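Cystathionine gamma-synthase (Xanthomonas oryzae pv. oryzae KACC 10331, PDB 6LD7) probably acts as a pyridoxal 5'-phosphate-dependent enzyme of the trans-sulfuration family, making cystathionine in methionine biosynthesis. Local coordinates at residues A274-G279 and D386-L391; H280-Q285 and F313-G318. The protein carries 1 engineered substitution. All blocks are in the same frame, centred on the assembly; numbering follows the deposited sequence.

The two interactions are neighbouring layers of one small alpha/beta domain, with centres about 10 Å apart. Interaction 1 packs helix 259-277 against helix 380-396, and interaction 2 joins the edge strand 283-287 to strand 310-315. The chain passes from one layer to the other at Gly279-His280. Side chains lock the layers: Leu277 CD1 lies 3.6 Å from Phe313 CD1, and Leu391 CD1 lies 3.6 Å from His280 NE2. Both contacts sit well out from the middle of the chain, their centres about 26 and 27 Å from its centre. None of the four segments contains Lys209, the predicted pyridoxal phosphate lysine; what the two contacts display is packing and backbone pairing.

Interaction 1: A274-G279 and D386-L391; sequences AELLDG and DLRAGL
Leu276 carries most of this helix-to-helix contact, its two methyls dividing the work. CD2 meets Leu387 CB at 3.9 Å, while CD1 lies 4.0 Å from Arg388 CG, against the aliphatic part of that side chain. One residue on, Leu277 reaches Leu391 through CD2, which is 4.1 Å from Leu391 CD1. Each pair meets at a slant, and the interface is apolar, burying 230 Å² in total. The first torsion of Leu276 (chi1 167°) sets CG opposite its backbone N and sends the branch across to the second helix. Arg388 runs extended from CG to NE past Leu276 and remains at the exposed margin. The helix backbones stay well separated, the nearest CA atoms, of Leu276 and Arg388, being 8.3 Å apart, so side chains alone make the join. Further out, the carboxylate of Asp386 accepts hydrogen bonds from the backbone N atoms of Arg330 and Tyr331, tying helix 380-396 to the loop there. Two of the leucines also meet the five-stranded sheet: Leu277 touches Phe313 and Val286, and Leu391 touches Leu315 and Val283. Helix 319-327 adds Phe325, which packs on both Leu387 and Leu391.

Interaction 2: H280-Q285 and F313-G318; sequences HAMVNQ and FELEGG
Different first torsions bring Val283 and Phe313 together. Val283 holds CG1 trans to its own N, whereas Phe313 places CG between N and the carbonyl carbon (chi1 77°); the two side chains then cross at about a right angle, with Phe313 CD2 4.1 Å from both CG1 and CG2 of Val283. Met282 is bent at each torsion beyond its first, which curls CE back over the other segment to 3.4 Å from Glu316 O. Leu315 CD1 comes to 3.5 Å from Met282 O, an oxygen that also accepts the amide of Glu316: N to O is 2.9 Å and the bond is nearly straight at 173°, with the donor tilted out of the carbonyl plane. Two more backbone bonds follow, Asn284 N to Glu314 O at 3.0 Å and Glu314 N to Gln285 O at 2.9 Å, the latter in the carbonyl plane. With these, two consecutive residues face the single Glu314, and Asn284 has near-helical backbone angles: a classic beta bulge. Before the strand, His280 ND1 accepts Met282 N at 2.9 Å, in the plane of the ring, bracing the type I turn that runs from His280 to Val283. The extended Glu314 side chain directs OE1 to the hydroxyl of Tyr287. Val283 and Leu315, an antiparallel non-hydrogen-bonded pair, share one sheet face, where helix 380-396 contributes Leu391. This is the edge of a mixed five-stranded sheet covered by helices on the face of Val283 and Leu315, consistent with the smaller C-terminal domain of fold-type I pyridoxal phosphate enzymes.

Interaction 1: A274-G279 and D386-L391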
loop_
_atom_site.group_PDB
_atom_site.type_symbol
_atom_site.label_atom_id
_atom_site.label_comp_id
_atom_site.label_asym_id
_atom_site.label_seq_id
_atom_site.Cartn_x
_atom_site.Cartn_y
_atom_site.Cartn_z
ATOM N N ALA C 274 31.523 19.784 4.097
ATOM C CA ALA C 274 32.374 20.596 3.182
ATOM C C ALA C 274 33.488 21.288 3.983
ATOM O O ALA C 274 34.637 21.297 3.519
ATOM C CB ALA C 274 31.547 21.608 2.417
ATOM N N GLU C 275 33.180 21.863 5.132
ATOM C CA GLU C 275 34.240 22.378 6.040
ATOM C C GLU C 275 35.281 21.274 6.357
ATOM O O GLU C 275 36.448 21.620 6.446
ATOM C CB GLU C 275 33.695 22.864 7.393
ATOM C CG GLU C 275 33.366 24.327 7.467
ATOM C CD GLU C 275 34.257 25.138 8.392
ATOM O OE1 GLU C 275 35.471 25.007 8.262
ATOM O OE2 GLU C 275 33.715 25.884 9.275
ATOM N N LEU C 276 34.910 20.036 6.718
ATOM C CA LEU C 276 35.948 19.014 7.074
ATOM C C LEU C 276 36.790 18.704 5.824
ATOM O O LEU C 276 38.008 18.605 5.910
ATOM C CB LEU C 276 35.250 17.750 7.541
ATOM C CG LEU C 276 36.143 16.516 7.639
ATOM C CD1 LEU C 276 36.991 16.623 8.934
ATOM C CD2 LEU C 276 35.304 15.243 7.654
ATOM N N LEU C 277 36.165 18.556 4.656
ATOM C CA LEU C 277 36.861 17.986 3.478
ATOM C C LEU C 277 37.721 19.086 2.831
ATOM O O LEU C 277 38.798 18.795 2.364
ATOM C CB LEU C 277 35.865 17.432 2.460
ATOM C CG LEU C 277 35.052 16.232 2.918
ATOM C CD1 LEU C 277 34.137 15.817 1.805
ATOM C CD2 LEU C 277 35.921 15.056 3.353
ATOM N N ASP C 278 37.278 20.313 2.807
ATOM C CA ASP C 278 38.005 21.362 2.069
ATOM C C ASP C 278 39.332 21.703 2.788
ATOM O O ASP C 278 39.276 22.176 3.901
ATOM C CB ASP C 278 37.173 22.633 1.978
ATOM C CG ASP C 278 37.825 23.714 1.123
ATOM O OD1 ASP C 278 38.394 23.398 0.060
ATOM O OD2 ASP C 278 37.667 24.870 1.465
ATOM N N GLY C 279 40.453 21.524 2.116
ATOM C CA GLY C 279 41.797 21.699 2.694
ATOM C C GLY C 279 42.228 20.539 3.595
ATOM O O GLY C 279 43.283 20.630 4.090
ATOM N N ASP C 386 32.400 9.311 10.974
ATOM C CA ASP C 386 32.511 8.312 9.878
ATOM C C ASP C 386 33.480 8.784 8.799
ATOM O O ASP C 386 34.360 7.955 8.401
ATOM C CB ASP C 386 31.133 8.004 9.300
ATOM C CG ASP C 386 30.929 6.583 8.767
ATOM O OD1 ASP C 386 31.608 5.625 9.266
ATOM O OD2 ASP C 386 30.046 6.438 7.864
ATOM N N LEU C 387 33.385 10.036 8.336
ATOM C CA LEU C 387 34.315 10.508 7.275
ATOM C C LEU C 387 35.763 10.634 7.778
ATOM O O LEU C 387 36.734 10.273 7.004
ATOM C CB LEU C 387 33.828 11.816 6.674
ATOM C CG LEU C 387 32.499 11.737 5.942
ATOM C CD1 LEU C 387 31.976 13.125 5.681
ATOM C CD2 LEU C 387 32.606 10.953 4.643
ATOM N N ARG C 388 35.971 11.208 8.963
ATOM C CA ARG C 388 37.331 11.196 9.553
ATOM C C ARG C 388 37.887 9.778 9.585
ATOM O O ARG C 388 39.045 9.632 9.328
ATOM C CB ARG C 388 37.362 11.708 10.994
ATOM C CG ARG C 388 37.180 13.212 11.086
ATOM C CD ARG C 388 37.492 13.660 12.525
ATOM N NE ARG C 388 36.738 14.852 12.568
ATOM C CZ ARG C 388 35.572 15.053 13.187
ATOM N NH1 ARG C 388 35.019 14.201 14.026
ATOM N NH2 ARG C 388 35.010 16.206 12.973
ATOM N N ALA C 389 37.155 8.747 10.001
ATOM C CA ALA C 389 37.788 7.394 10.086
ATOM C C ALA C 389 38.028 6.891 8.646
ATOM O O ALA C 389 39.058 6.230 8.361
ATOM C CB ALA C 389 36.972 6.445 10.960
ATOM N N GLY C 390 37.212 7.310 7.687
ATOM C CA GLY C 390 37.466 6.945 6.280
ATOM C C GLY C 390 38.751 7.623 5.760
ATOM O O GLY C 390 39.564 6.964 5.131
ATOM N N LEU C 391 38.953 8.898 6.056
ATOM C CA LEU C 391 40.146 9.644 5.576
ATOM C C LEU C 391 41.422 9.058 6.227
ATOM O O LEU C 391 42.475 8.955 5.578
ATOM C CB LEU C 391 39.935 11.097 5.972
ATOM C CG LEU C 391 38.885 11.848 5.146
ATOM C CD1 LEU C 391 38.700 13.242 5.704
ATOM C CD2 LEU C 391 39.269 11.910 3.682
#

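Interaction 2: H280-Q285 and F313-G318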
loop_
_atom_site.group_PDB
_atom_site.type_symbol
_atom_site.label_atom_id
_atom_site.label_comp_id
_atom_site.label_asym_id
_atom_site.label_seq_id
_atom_site.Cartn_x
_atom_site.Cartn_y
_atom_site.Cartn_z
ATOM N N HIS C 280 41.484 19.451 3.809
ATOM C CA HIS C 280 42.025 18.287 4.549
ATOM C C HIS C 280 43.201 17.740 3.731
ATOM O O HIS C 280 43.153 17.735 2.479
ATOM C CB HIS C 280 40.940 17.253 4.811
ATOM C CG HIS C 280 41.355 16.116 5.670
ATOM N ND1 HIS C 280 42.224 15.149 5.203
ATOM C CD2 HIS C 280 41.017 15.778 6.945
ATOM C CE1 HIS C 280 42.399 14.239 6.143
ATOM N NE2 HIS C 280 41.693 14.615 7.231
ATOM N N ALA C 281 44.214 17.228 4.402
ATOM C CA ALA C 281 45.448 16.757 3.742
ATOM C C ALA C 281 45.142 15.613 2.774
ATOM O O ALA C 281 45.869 15.451 1.869
ATOM C CB ALA C 281 46.461 16.338 4.826
ATOM N N MET C 282 44.130 14.783 2.994
ATOM C CA MET C 282 43.910 13.604 2.122
ATOM C C MET C 282 43.010 13.976 0.935
ATOM O O MET C 282 42.698 13.099 0.151
ATOM C CB MET C 282 43.278 12.479 2.947
ATOM C CG MET C 282 44.275 11.763 3.857
ATOM S SD MET C 282 45.584 11.041 2.801
ATOM C CE MET C 282 44.688 9.824 1.842
ATOM N N VAL C 283 42.551 15.223 0.831
ATOM C CA VAL C 283 41.555 15.631 -0.205
ATOM C C VAL C 283 42.178 16.689 -1.119
ATOM O O VAL C 283 42.491 17.757 -0.604
ATOM C CB VAL C 283 40.300 16.191 0.482
ATOM C CG1 VAL C 283 39.279 16.649 -0.528
ATOM C CG2 VAL C 283 39.666 15.195 1.417
ATOM N N ASN C 284 42.322 16.402 -2.402
ATOM C CA ASN C 284 42.927 17.295 -3.419
ATOM C C ASN C 284 41.918 18.330 -3.866
ATOM O O ASN C 284 42.359 19.360 -4.198
ATOM C CB ASN C 284 43.429 16.531 -4.662
ATOM C CG ASN C 284 44.490 15.515 -4.270
ATOM O OD1 ASN C 284 45.189 15.672 -3.261
ATOM N ND2 ASN C 284 44.598 14.434 -5.010
ATOM N N GLN C 285 40.616 18.045 -3.908
ATOM C CA GLN C 285 39.618 19.028 -4.414
ATOM C C GLN C 285 38.238 18.672 -3.874
ATOM O O GLN C 285 37.875 17.415 -3.724
ATOM C CB GLN C 285 39.640 18.941 -5.940
ATOM C CG GLN C 285 38.818 19.947 -6.654
ATOM C CD GLN C 285 39.300 21.349 -6.409
ATOM O OE1 GLN C 285 40.475 21.618 -6.556
ATOM N NE2 GLN C 285 38.407 22.198 -5.943
ATOM N N PHE C 313 34.413 14.920 -4.049
ATOM C CA PHE C 313 35.770 15.215 -3.600
ATOM C C PHE C 313 36.719 14.138 -4.149
ATOM O O PHE C 313 36.328 12.956 -4.354
ATOM C CB PHE C 313 35.760 15.395 -2.062
ATOM C CG PHE C 313 35.676 14.121 -1.268
ATOM C CD1 PHE C 313 34.465 13.545 -1.018
ATOM C CD2 PHE C 313 36.816 13.433 -0.912
ATOM C CE1 PHE C 313 34.365 12.340 -0.365
ATOM C CE2 PHE C 313 36.727 12.229 -0.228
ATOM C CZ PHE C 313 35.500 11.710 0.080
ATOM N N GLU C 314 37.922 14.570 -4.488
ATOM C CA GLU C 314 39.037 13.709 -4.963
ATOM C C GLU C 314 39.902 13.327 -3.785
ATOM O O GLU C 314 40.417 14.213 -3.123
ATOM C CB GLU C 314 39.871 14.451 -5.985
ATOM C CG GLU C 314 39.141 14.503 -7.294
ATOM C CD GLU C 314 39.772 15.397 -8.327
ATOM O OE1 GLU C 314 39.056 15.701 -9.335
ATOM O OE2 GLU C 314 40.987 15.755 -8.110
ATOM N N LEU C 315 39.931 12.049 -3.489
ATOM C CA LEU C 315 40.754 11.489 -2.399
ATOM C C LEU C 315 42.134 11.217 -2.985
ATOM O O LEU C 315 42.218 10.834 -4.132
ATOM C CB LEU C 315 40.051 10.223 -1.931
ATOM C CG LEU C 315 40.692 9.498 -0.783
ATOM C CD1 LEU C 315 40.567 10.312 0.474
ATOM C CD2 LEU C 315 39.970 8.173 -0.623
ATOM N N GLU C 316 43.146 11.628 -2.273
ATOM C CA GLU C 316 44.576 11.374 -2.539
ATOM C C GLU C 316 44.814 9.859 -2.444
ATOM O O GLU C 316 44.292 9.196 -1.495
ATOM C CB GLU C 316 45.406 12.172 -1.511
ATOM C CG GLU C 316 46.897 12.079 -1.762
ATOM C CD GLU C 316 47.280 12.569 -3.156
ATOM O OE1 GLU C 316 46.957 13.742 -3.452
ATOM O OE2 GLU C 316 47.826 11.768 -3.971
ATOM N N GLY C 317 45.672 9.339 -3.310
ATOM C CA GLY C 317 46.161 7.949 -3.221
ATOM C C GLY C 317 45.368 7.135 -4.195
ATOM O O GLY C 317 44.600 7.677 -5.037
ATOM N N GLY C 318 45.440 5.857 -4.128
ATOM C CA GLY C 318 44.913 5.218 -5.347
ATOM C C GLY C 318 43.405 5.064 -5.381
ATOM O O GLY C 318 42.628 5.627 -4.588
#